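Local atomic coordinates of ARF-like GTPase (Chlamydomonas reinhardtii, PDB entry 4M9Q), a protein that belongs to the ARF family of small P-loop GTPases and here holds phosphoaminophosphonic acid-guanylate ester and a magnesium ion. Residues L69-Y77 with T93-M103; D105-N113 with L158-V169. One frame throughout, in Å; residues are numbered along the deposited sequence.

How the interactions relate
Both interactions pack a helix antiparallel to a strand of the same mixed sheet, and the strands concerned, 74-80 and 108-113, are neighbours in it. Interaction 1 sets helix 87-99 and the turn after it against 69-77; interaction 2 sets helix 157-190 against 105-113. The two are tied directly, since the backbone of Tyr-77 pairs with Cys-109 and Phe-111. Each is a largely buried core contact with a partly exposed aromatic, Phe-102 or Trp-164. Interaction 1 relies on Met-aromatic and CH-pi contacts between its segments, interaction 2 on close aliphatic and backbone packing, with Asn-113 at the nucleotide. The axes of 74-77 and 93-99 approach to 11.5 Å, those of 108-113 and 158-169 to 8.4 Å.

Interaction 1: residues L69-Y77 with T93-M103; sequences LAEVHAIVY and TMAEVLENQFM
The Tyr-77 ring carries Met-94 over one face, while the Phe-102 ring lies between Ala-70 on one face and Gln-101 CG, near the rim, on the other. Both contacts belong to the beta-alpha-beta unit formed by strand 74-80, helix 87-99 and strand 108-113 of the P-loop GTPase fold: Tyr-77 and Met-94 join strand and helix, whereas Ala-70 and Phe-102 join the chain before the strand to the turn after the helix. Strand 74-77 and helix 93-99 run almost exactly antiparallel, as expected when the chain reverses after the strand. The Met-aromatic contact places Met-94 SD 4.2 Å from the Tyr-77 ring centroid, displaced toward the CD2 side; Met-94 CB lies over the same ring near CZ. With CG anti to the backbone N (chi1 -165°), the tyrosine extends toward the helix, bringing Tyr-77 OH to Thr-93 CB at 3.6 Å. That hydroxyl also hydrogen-bonds Ser-90 OG.

At the other end, Ala-70 CB is centred on the Phe-102 ring, 3.7 Å from its centroid and 10° off the normal, a clear CH-pi geometry. Val-187 of helix 157-190 touches both residues. Between the rings, one of the two deposited conformers of Ile-75 brings CD1 to Val-97 CG1 and Met-103 SD. The Met-103 chain, bent at chi2 and chi3, turns its CE methyl toward Leu-69, crossing the leucine side chain at about a right angle. Leu-69 CD1 in turn rests against the amide of Asn-100, 3.8 Å from Asn-100 CG. Asn-100 is the first residue to leave helical geometry, and its side chain organises the following turn: the backbone N of Phe-102 donates to Asn-100 OD1 at 2.7 Å, closing an Asx turn with an N-H...O angle of 163°.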
loop_
_atom_site.group_PDB
_atom_site.type_symbol
_atom_site.label_atom_id
_atom_site.label_comp_id
_atom_site.label_asym_id
_atom_site.label_seq_id
_atom_site.Cartn_x
_atom_site.Cartn_y
_atom_site.Cartn_z
ATOM N N LEU A 69 -11.090 -0.360 2.871
ATOM C CA LEU A 69 -10.736 -1.524 2.051
ATOM C C LEU A 69 -11.786 -1.817 1.007
ATOM O O LEU A 69 -11.489 -2.467 -0.005
ATOM C CB LEU A 69 -10.433 -2.737 2.898
ATOM C CG LEU A 69 -9.228 -2.516 3.826
ATOM C CD1 LEU A 69 -9.076 -3.715 4.760
ATOM C CD2 LEU A 69 -7.941 -2.246 3.035
ATOM N N ALA A 70 -12.991 -1.286 1.221
ATOM C CA ALA A 70 -14.106 -1.460 0.278
ATOM C C ALA A 70 -13.951 -0.588 -0.942
ATOM O O ALA A 70 -14.388 -0.964 -2.031
ATOM C CB ALA A 70 -15.449 -1.164 0.956
ATOM N N GLU A 71 -13.337 0.580 -0.779
ATOM C CA GLU A 71 -13.202 1.515 -1.907
ATOM C C GLU A 71 -11.857 1.410 -2.660
ATOM O O GLU A 71 -11.586 2.193 -3.540
ATOM C CB GLU A 71 -13.443 2.943 -1.444
ATOM C CG GLU A 71 -12.367 3.500 -0.542
ATOM C CD GLU A 71 -12.822 4.756 0.155
ATOM O OE1 GLU A 71 -13.228 4.683 1.355
ATOM O OE2 GLU A 71 -12.788 5.816 -0.523
ATOM N N VAL A 72 -11.096 0.367 -2.386
ATOM C CA VAL A 72 -9.738 0.255 -2.891
ATOM C C VAL A 72 -9.650 -0.891 -3.904
ATOM O O VAL A 72 -10.314 -1.908 -3.751
ATOM C CB VAL A 72 -8.809 0.051 -1.681
ATOM C CG1 VAL A 72 -8.188 -1.325 -1.682
ATOM C CG2 VAL A 72 -7.851 1.224 -1.537
ATOM N N HIS A 73 -8.873 -0.700 -4.968
ATOM C CA HIS A 73 -8.697 -1.726 -5.958
ATOM C C HIS A 73 -7.509 -2.565 -5.630
ATOM O O HIS A 73 -7.433 -3.698 -6.091
ATOM C CB HIS A 73 -8.456 -1.131 -7.308
ATOM C CG HIS A 73 -9.633 -0.399 -7.876
ATOM N ND1 HIS A 73 -9.846 0.929 -7.662
ATOM C CD2 HIS A 73 -10.642 -0.827 -8.710
ATOM C CE1 HIS A 73 -10.944 1.318 -8.297
ATOM N NE2 HIS A 73 -11.437 0.242 -8.952
ATOM N N ALA A 74 -6.545 -2.009 -4.879
ATOM C CA ALA A 74 -5.291 -2.689 -4.606
ATOM C C ALA A 74 -4.632 -2.035 -3.415
ATOM O O ALA A 74 -5.084 -0.944 -2.950
ATOM C CB ALA A 74 -4.365 -2.617 -5.806
ATOM N N ILE A 75 -3.562 -2.676 -2.931
ATOM C CA ILE A 75 -2.838 -2.208 -1.763
ATOM C C ILE A 75 -1.367 -2.082 -2.093
ATOM O O ILE A 75 -0.847 -2.897 -2.843
ATOM C CB ILE A 75 -2.988 -3.218 -0.620
ATOM C CG1 ILE A 75 -4.307 -2.967 0.104
ATOM C CG2 ILE A 75 -1.780 -3.165 0.333
ATOM C CD1 ILE A 75 -4.299 -3.477 1.530
ATOM N N VAL A 76 -0.707 -1.040 -1.585
ATOM C CA VAL A 76 0.725 -1.045 -1.500
ATOM C C VAL A 76 0.988 -1.281 -0.007
ATOM O O VAL A 76 0.519 -0.502 0.807
ATOM C CB VAL A 76 1.331 0.239 -1.982
ATOM C CG1 VAL A 76 2.832 0.243 -1.750
ATOM C CG2 VAL A 76 1.022 0.472 -3.453
ATOM N N TYR A 77 1.681 -2.371 0.354
ATOM C CA TYR A 77 2.057 -2.621 1.714
ATOM C C TYR A 77 3.564 -2.405 1.856
ATOM O O TYR A 77 4.349 -2.989 1.103
ATOM C CB TYR A 77 1.680 -4.025 2.090
ATOM C CG TYR A 77 1.705 -4.261 3.591
ATOM C CD1 TYR A 77 0.659 -3.874 4.378
ATOM C CD2 TYR A 77 2.798 -4.868 4.198
ATOM C CE1 TYR A 77 0.702 -4.070 5.729
ATOM C CE2 TYR A 77 2.846 -5.054 5.546
ATOM C CZ TYR A 77 1.793 -4.653 6.305
ATOM O OH TYR A 77 1.833 -4.873 7.640
ATOM N N THR A 93 -0.395 -7.819 10.962
ATOM C CA THR A 93 -1.139 -6.658 10.500
ATOM C C THR A 93 -1.645 -6.875 9.070
ATOM O O THR A 93 -2.801 -6.563 8.725
ATOM C CB THR A 93 -0.256 -5.412 10.577
ATOM O OG1 THR A 93 0.024 -5.135 11.952
ATOM C CG2 THR A 93 -0.943 -4.279 10.032
ATOM N N MET A 94 -0.789 -7.439 8.244
ATOM C CA MET A 94 -1.196 -7.769 6.896
ATOM C C MET A 94 -2.261 -8.856 6.927
ATOM O O MET A 94 -3.243 -8.776 6.206
ATOM C CB MET A 94 -0.015 -8.201 6.039
ATOM C CG MET A 94 -0.389 -8.255 4.560
ATOM S SD MET A 94 1.057 -8.291 3.466
ATOM C CE MET A 94 1.808 -9.730 4.176
ATOM N N ALA A 95 -2.079 -9.858 7.772
ATOM C CA ALA A 95 -3.080 -10.920 7.891
ATOM C C ALA A 95 -4.493 -10.314 8.112
ATOM O O ALA A 95 -5.436 -10.651 7.410
ATOM C CB ALA A 95 -2.715 -11.890 9.018
ATOM N N GLU A 96 -4.611 -9.412 9.083
ATOM C CA GLU A 96 -5.857 -8.744 9.356
ATOM C C GLU A 96 -6.467 -8.092 8.102
ATOM O O GLU A 96 -7.684 -8.169 7.877
ATOM C CB GLU A 96 -5.664 -7.670 10.421
ATOM C CG GLU A 96 -6.051 -8.083 11.838
ATOM C CD GLU A 96 -6.992 -7.075 12.492
ATOM O OE1 GLU A 96 -6.879 -5.845 12.189
ATOM O OE2 GLU A 96 -7.857 -7.527 13.304
ATOM N N VAL A 97 -5.629 -7.436 7.305
ATOM C CA VAL A 97 -6.089 -6.805 6.099
ATOM C C VAL A 97 -6.590 -7.879 5.149
ATOM O O VAL A 97 -7.681 -7.796 4.614
ATOM C CB VAL A 97 -4.953 -5.994 5.425
ATOM C CG1 VAL A 97 -5.345 -5.608 4.013
ATOM C CG2 VAL A 97 -4.614 -4.755 6.249
ATOM N N LEU A 98 -5.803 -8.919 4.960
ATOM C CA LEU A 98 -6.181 -9.973 4.026
ATOM C C LEU A 98 -7.456 -10.745 4.420
ATOM O O LEU A 98 -8.196 -11.172 3.535
ATOM C CB LEU A 98 -5.015 -10.960 3.832
ATOM C CG LEU A 98 -3.708 -10.427 3.224
ATOM C CD1 LEU A 98 -2.726 -11.597 3.207
ATOM C CD2 LEU A 98 -3.878 -9.786 1.858
ATOM N N GLU A 99 -7.682 -10.911 5.728
ATOM C CA GLU A 99 -8.847 -11.628 6.264
ATOM C C GLU A 99 -10.110 -10.854 5.908
ATOM O O GLU A 99 -11.165 -11.432 5.679
ATOM C CB GLU A 99 -8.746 -11.754 7.796
ATOM C CG GLU A 99 -9.070 -13.137 8.348
ATOM C CD GLU A 99 -10.009 -13.121 9.557
ATOM O OE1 GLU A 99 -10.837 -14.055 9.677
ATOM O OE2 GLU A 99 -9.919 -12.180 10.379
ATOM N N ASN A 100 -9.978 -9.531 5.861
ATOM C CA ASN A 100 -11.094 -8.638 5.552
ATOM C C ASN A 100 -11.795 -8.999 4.254
ATOM O O ASN A 100 -11.186 -9.304 3.248
ATOM C CB ASN A 100 -10.660 -7.176 5.492
ATOM C CG ASN A 100 -11.846 -6.216 5.349
ATOM O OD1 ASN A 100 -12.454 -6.070 4.254
ATOM N ND2 ASN A 100 -12.178 -5.537 6.458
ATOM N N GLN A 101 -13.105 -8.941 4.339
ATOM C CA GLN A 101 -14.035 -9.383 3.318
ATOM C C GLN A 101 -13.861 -8.630 2.003
ATOM O O GLN A 101 -14.062 -9.197 0.936
ATOM C CB GLN A 101 -15.452 -9.239 3.904
ATOM C CG GLN A 101 -16.532 -8.656 3.016
ATOM C CD GLN A 101 -17.825 -8.374 3.806
ATOM O OE1 GLN A 101 -17.895 -7.452 4.625
ATOM N NE2 GLN A 101 -18.838 -9.182 3.570
ATOM N N PHE A 102 -13.458 -7.365 2.081
ATOM C CA PHE A 102 -13.339 -6.536 0.892
ATOM C C PHE A 102 -11.975 -6.696 0.197
ATOM O O PHE A 102 -11.713 -6.026 -0.817
ATOM C CB PHE A 102 -13.572 -5.060 1.260
ATOM C CG PHE A 102 -14.927 -4.779 1.878
ATOM C CD1 PHE A 102 -15.027 -4.245 3.169
ATOM C CD2 PHE A 102 -16.083 -5.035 1.179
ATOM C CE1 PHE A 102 -16.257 -3.980 3.742
ATOM C CE2 PHE A 102 -17.330 -4.784 1.748
ATOM C CZ PHE A 102 -17.416 -4.251 3.028
ATOM N N MET A 103 -11.105 -7.555 0.738
ATOM C CA MET A 103 -9.771 -7.710 0.194
ATOM C C MET A 103 -9.661 -8.845 -0.791
ATOM O O MET A 103 -8.698 -8.928 -1.526
ATOM C CB MET A 103 -8.733 -7.886 1.294
ATOM C CG MET A 103 -7.961 -6.626 1.698
ATOM S SD MET A 103 -7.271 -5.648 0.342
ATOM C CE MET A 103 -8.796 -4.808 0.065
#

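Interaction 2: residues D105-N113 with L158-V169; sequences DKPICIFAN and LRDGLKWLVGTV. With GNP (phosphoaminophosphonic acid-guanylate ester), chain D.
Pro-107 and Cys-109 meet Leu-165 where strand 108-113 packs antiparallel (169°) on residues 158-169 of helix 157-190, which flanks the central sheet of this P-loop fold. The fit is close: Cys-109 CB lies 3.6 Å from Leu-165 CG, and Pro-107 CG touches both Leu-165 CD2 (3.7 Å) and Val-169 CG2, the proline crossing each side chain at about a right angle. A chi1 of 170° turns Cys-109 SG away from its backbone N to the carbonyl of Gly-161, and places it above one face of the Phe-111 ring. Leu-158 CD2 lies over the opposite face, while Phe-111 CZ approaches Leu-158 O at 3.4 Å. The backbone of Gly-161 approaches the same ring, its CA 3.9 Å from Phe-111 CZ.

Side-chain contacts of the partly exposed Trp-164 are looser, at 4.4 Å from Trp-164 CH2 to Pro-107 CB and 4.3 Å from Trp-164 CZ3 to Cys-109 CB; its one close approach is to backbone, Trp-164 CZ3 to Ile-108 O at 3.4 Å. Thr-168 OG1, above one face of the indole, donates to Trp-164 O, which also accepts Thr-168 N from the opposite side of its carbonyl plane.

Asn-113 ND2 lies 3.3 Å from GNP N7 and is hydrogen-bonded to Ala-15 O, Asn-113 OD1 to Ala-146 N. Apolar packing thus seats the strand on the helix, whereas polar groups at its end face the guanine base.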
loop_
_atom_site.group_PDB
_atom_site.type_symbol
_atom_site.label_atom_id
_atom_site.label_comp_id
_atom_site.label_asym_id
_atom_site.label_seq_id
_atom_site.Cartn_x
_atom_site.Cartn_y
_atom_site.Cartn_z
ATOM N N ASP A 105 -9.215 -11.319 -3.693
ATOM C CA ASP A 105 -8.732 -11.074 -5.090
ATOM C C ASP A 105 -8.048 -9.735 -5.430
ATOM O O ASP A 105 -7.707 -9.515 -6.574
ATOM C CB ASP A 105 -9.873 -11.317 -6.114
ATOM C CG ASP A 105 -10.354 -12.796 -6.143
ATOM O OD1 ASP A 105 -9.528 -13.738 -5.933
ATOM O OD2 ASP A 105 -11.564 -13.008 -6.390
ATOM N N LYS A 106 -7.846 -8.833 -4.468
ATOM C CA LYS A 106 -7.170 -7.581 -4.758
ATOM C C LYS A 106 -5.655 -7.760 -4.588
ATOM O O LYS A 106 -5.174 -8.442 -3.645
ATOM C CB LYS A 106 -7.670 -6.486 -3.847
ATOM C CG LYS A 106 -9.093 -6.051 -4.164
ATOM C CD LYS A 106 -9.617 -5.034 -3.180
ATOM C CE LYS A 106 -11.077 -4.656 -3.434
ATOM N NZ LYS A 106 -11.576 -3.746 -2.360
ATOM N N PRO A 107 -4.877 -7.175 -5.506
ATOM C CA PRO A 107 -3.454 -7.387 -5.481
ATOM C C PRO A 107 -2.729 -6.484 -4.464
ATOM O O PRO A 107 -3.274 -5.409 -4.087
ATOM C CB PRO A 107 -3.047 -7.044 -6.892
ATOM C CG PRO A 107 -4.029 -6.080 -7.368
ATOM C CD PRO A 107 -5.315 -6.527 -6.746
ATOM N N ILE A 108 -1.555 -6.959 -4.008
ATOM C CA ILE A 108 -0.712 -6.277 -3.022
ATOM C C ILE A 108 0.708 -6.082 -3.569
ATOM O O ILE A 108 1.403 -7.018 -3.971
ATOM C CB ILE A 108 -0.482 -7.062 -1.735
ATOM C CG1 ILE A 108 -1.623 -7.964 -1.370
ATOM C CG2 ILE A 108 -0.277 -6.113 -0.550
ATOM C CD1 ILE A 108 -2.817 -7.197 -1.103
ATOM N N CYS A 109 1.147 -4.851 -3.606
ATOM C CA CYS A 109 2.497 -4.565 -3.967
ATOM C C CYS A 109 3.241 -4.349 -2.639
ATOM O O CYS A 109 2.902 -3.481 -1.887
ATOM C CB CYS A 109 2.523 -3.329 -4.823
ATOM S SG CYS A 109 4.170 -2.723 -5.098
ATOM N N ILE A 110 4.199 -5.202 -2.330
ATOM C CA ILE A 110 4.879 -5.140 -1.076
ATOM C C ILE A 110 6.231 -4.515 -1.324
ATOM O O ILE A 110 7.023 -5.025 -2.123
ATOM C CB ILE A 110 5.048 -6.550 -0.477
ATOM C CG1 ILE A 110 3.653 -7.177 -0.258
ATOM C CG2 ILE A 110 5.833 -6.492 0.841
ATOM C CD1 ILE A 110 3.599 -8.679 -0.277
ATOM N N PHE A 111 6.501 -3.390 -0.678
ATOM C CA PHE A 111 7.801 -2.766 -0.823
ATOM C C PHE A 111 8.679 -3.107 0.363
ATOM O O PHE A 111 8.360 -2.823 1.493
ATOM C CB PHE A 111 7.653 -1.267 -0.939
ATOM C CG PHE A 111 7.211 -0.797 -2.295
ATOM C CD1 PHE A 111 8.004 -0.972 -3.355
ATOM C CD2 PHE A 111 6.035 -0.107 -2.461
ATOM C CE1 PHE A 111 7.631 -0.508 -4.607
ATOM C CE2 PHE A 111 5.645 0.391 -3.701
ATOM C CZ PHE A 111 6.432 0.171 -4.783
ATOM N N ALA A 112 9.790 -3.759 0.098
ATOM C CA ALA A 112 10.761 -4.078 1.154
ATOM C C ALA A 112 11.656 -2.857 1.256
ATOM O O ALA A 112 12.704 -2.797 0.617
ATOM C CB ALA A 112 11.593 -5.315 0.792
ATOM N N ASN A 113 11.220 -1.887 2.034
ATOM C CA ASN A 113 11.838 -0.561 2.050
ATOM C C ASN A 113 13.135 -0.460 2.893
ATOM O O ASN A 113 13.463 -1.322 3.700
ATOM C CB ASN A 113 10.810 0.463 2.516
ATOM C CG ASN A 113 11.264 1.881 2.295
ATOM O OD1 ASN A 113 11.918 2.200 1.277
ATOM N ND2 ASN A 113 10.954 2.746 3.245
ATOM N N LEU A 158 10.423 1.992 -7.231
ATOM C CA LEU A 158 9.088 2.413 -6.767
ATOM C C LEU A 158 8.038 2.403 -7.902
ATOM O O LEU A 158 6.964 1.806 -7.730
ATOM C CB LEU A 158 9.093 3.791 -6.119
ATOM C CG LEU A 158 10.055 3.968 -4.952
ATOM C CD1 LEU A 158 9.988 5.414 -4.453
ATOM C CD2 LEU A 158 9.827 2.954 -3.844
ATOM N N ARG A 159 8.348 3.042 -9.034
ATOM C CA ARG A 159 7.472 2.948 -10.226
ATOM C C ARG A 159 7.367 1.524 -10.748
ATOM O O ARG A 159 6.294 1.101 -11.171
ATOM C CB ARG A 159 7.929 3.889 -11.369
ATOM C CG ARG A 159 7.582 5.374 -11.174
ATOM C CD ARG A 159 6.112 5.606 -11.509
ATOM N NE ARG A 159 5.609 6.897 -11.032
ATOM C CZ ARG A 159 4.452 7.456 -11.401
ATOM N NH1 ARG A 159 3.640 6.857 -12.262
ATOM N NH2 ARG A 159 4.109 8.643 -10.907
ATOM N N ASP A 160 8.466 0.774 -10.733
ATOM C CA ASP A 160 8.400 -0.631 -11.143
ATOM C C ASP A 160 7.319 -1.352 -10.356
ATOM O O ASP A 160 6.460 -2.033 -10.912
ATOM C CB ASP A 160 9.712 -1.328 -10.955
ATOM C CG ASP A 160 10.801 -0.826 -11.914
ATOM O OD1 ASP A 160 10.484 -0.080 -12.895
ATOM O OD2 ASP A 160 11.996 -1.175 -11.664
ATOM N N GLY A 161 7.310 -1.151 -9.059
ATOM C CA GLY A 161 6.297 -1.774 -8.209
ATOM C C GLY A 161 4.919 -1.260 -8.558
ATOM O O GLY A 161 4.006 -2.038 -8.761
ATOM N N LEU A 162 4.783 0.056 -8.711
ATOM C CA LEU A 162 3.502 0.640 -9.122
ATOM C C LEU A 162 3.019 0.086 -10.453
ATOM O O LEU A 162 1.849 -0.250 -10.582
ATOM C CB LEU A 162 3.578 2.166 -9.149
ATOM C CG LEU A 162 2.269 2.895 -9.350
ATOM C CD1 LEU A 162 1.288 2.523 -8.263
ATOM C CD2 LEU A 162 2.495 4.393 -9.349
ATOM N N LYS A 163 3.919 -0.058 -11.419
ATOM C CA LYS A 163 3.533 -0.549 -12.754
ATOM C C LYS A 163 3.069 -2.005 -12.703
ATOM O O LYS A 163 2.165 -2.387 -13.418
ATOM C CB LYS A 163 4.705 -0.483 -13.739
ATOM C CG LYS A 163 4.865 0.850 -14.438
ATOM C CD LYS A 163 6.208 0.992 -15.187
ATOM C CE LYS A 163 6.175 2.217 -16.100
ATOM N NZ LYS A 163 5.300 2.026 -17.331
ATOM N N TRP A 164 3.723 -2.822 -11.881
ATOM C CA TRP A 164 3.252 -4.187 -11.688
ATOM C C TRP A 164 1.849 -4.163 -11.083
ATOM O O TRP A 164 0.993 -4.932 -11.489
ATOM C CB TRP A 164 4.186 -4.951 -10.788
ATOM C CG TRP A 164 3.619 -6.290 -10.458
ATOM C CD1 TRP A 164 3.699 -7.474 -11.218
ATOM C CD2 TRP A 164 2.788 -6.637 -9.323
ATOM N NE1 TRP A 164 3.014 -8.483 -10.607
ATOM C CE2 TRP A 164 2.437 -8.043 -9.477
ATOM C CE3 TRP A 164 2.360 -5.975 -8.242
ATOM C CZ2 TRP A 164 1.689 -8.702 -8.563
ATOM C CZ3 TRP A 164 1.566 -6.645 -7.324
ATOM C CH2 TRP A 164 1.230 -7.979 -7.501
ATOM N N LEU A 165 1.601 -3.284 -10.109
ATOM C CA LEU A 165 0.297 -3.247 -9.448
ATOM C C LEU A 165 -0.765 -2.841 -10.456
ATOM O O LEU A 165 -1.807 -3.494 -10.575
ATOM C CB LEU A 165 0.247 -2.210 -8.332
ATOM C CG LEU A 165 -0.293 -2.540 -6.954
ATOM C CD1 LEU A 165 -0.817 -1.275 -6.297
ATOM C CD2 LEU A 165 -1.285 -3.637 -6.956
ATOM N N VAL A 166 -0.475 -1.752 -11.164
ATOM C CA VAL A 166 -1.469 -1.172 -12.049
ATOM C C VAL A 166 -1.773 -2.156 -13.167
ATOM O O VAL A 166 -2.923 -2.333 -13.538
ATOM C CB VAL A 166 -1.046 0.220 -12.567
ATOM C CG1 VAL A 166 -1.995 0.644 -13.670
ATOM C CG2 VAL A 166 -1.049 1.219 -11.387
ATOM N N GLY A 167 -0.748 -2.818 -13.660
ATOM C CA GLY A 167 -0.923 -3.846 -14.677
ATOM C C GLY A 167 -1.747 -5.016 -14.181
ATOM O O GLY A 167 -2.527 -5.596 -14.924
ATOM N N THR A 168 -1.594 -5.364 -12.917
ATOM C CA THR A 168 -2.403 -6.434 -12.381
ATOM C C THR A 168 -3.818 -5.982 -12.264
ATOM O O THR A 168 -4.714 -6.721 -12.665
ATOM C CB THR A 168 -1.872 -6.895 -11.029
ATOM O OG1 THR A 168 -0.518 -7.319 -11.201
ATOM C CG2 THR A 168 -2.606 -8.020 -10.500
ATOM N N VAL A 169 -4.051 -4.771 -11.746
ATOM C CA VAL A 169 -5.430 -4.243 -11.680
ATOM C C VAL A 169 -5.996 -4.141 -13.110
ATOM O O VAL A 169 -7.080 -4.588 -13.360
ATOM C CB VAL A 169 -5.498 -2.897 -10.972
ATOM C CG1 VAL A 169 -6.921 -2.284 -11.042
ATOM C CG2 VAL A 169 -5.028 -3.091 -9.530
HETATM P PG GNP D . 3.525 6.507 9.904
HETATM O O1G GNP D . 3.073 7.869 9.152
HETATM O O2G GNP D . 2.759 5.261 9.340
HETATM O O3G GNP D . 3.387 6.763 11.416
HETATM N N3B GNP D . 5.134 6.215 9.443
HETATM P PB GNP D . 5.491 6.199 7.791
HETATM O O1B GNP D . 4.609 7.260 6.952
HETATM O O2B GNP D . 5.304 4.778 7.335
HETATM O O3A GNP D . 7.040 6.550 7.816
HETATM P PA GNP D . 7.775 7.792 7.147
HETATM O O1A GNP D . 7.318 8.903 8.011
HETATM O O2A GNP D . 7.507 7.740 5.684
HETATM O "O5'" GNP D . 9.282 7.357 7.450
HETATM C "C5'" GNP D . 9.649 6.961 8.793
HETATM C "C4'" GNP D . 11.151 7.256 9.052
HETATM O "O4'" GNP D . 11.888 6.434 8.135
HETATM C "C3'" GNP D . 11.586 8.663 8.670
HETATM O "O3'" GNP D . 12.795 9.060 9.315
HETATM C "C2'" GNP D . 11.989 8.538 7.241
HETATM O "O2'" GNP D . 12.906 9.494 6.800
HETATM C "C1'" GNP D . 12.690 7.216 7.270
HETATM N N9 GNP D . 12.832 6.535 5.980
HETATM C C8 GNP D . 11.847 6.342 5.105
HETATM N N7 GNP D . 12.280 5.629 4.057
HETATM C C5 GNP D . 13.579 5.376 4.252
HETATM C C6 GNP D . 14.613 4.677 3.469
HETATM O O6 GNP D . 14.365 4.165 2.362
HETATM N N1 GNP D . 15.815 4.600 3.999
HETATM C C2 GNP D . 16.128 5.145 5.216
HETATM N N2 GNP D . 17.390 5.014 5.631
HETATM N N3 GNP D . 15.236 5.808 5.998
HETATM C C4 GNP D . 13.953 5.972 5.530
#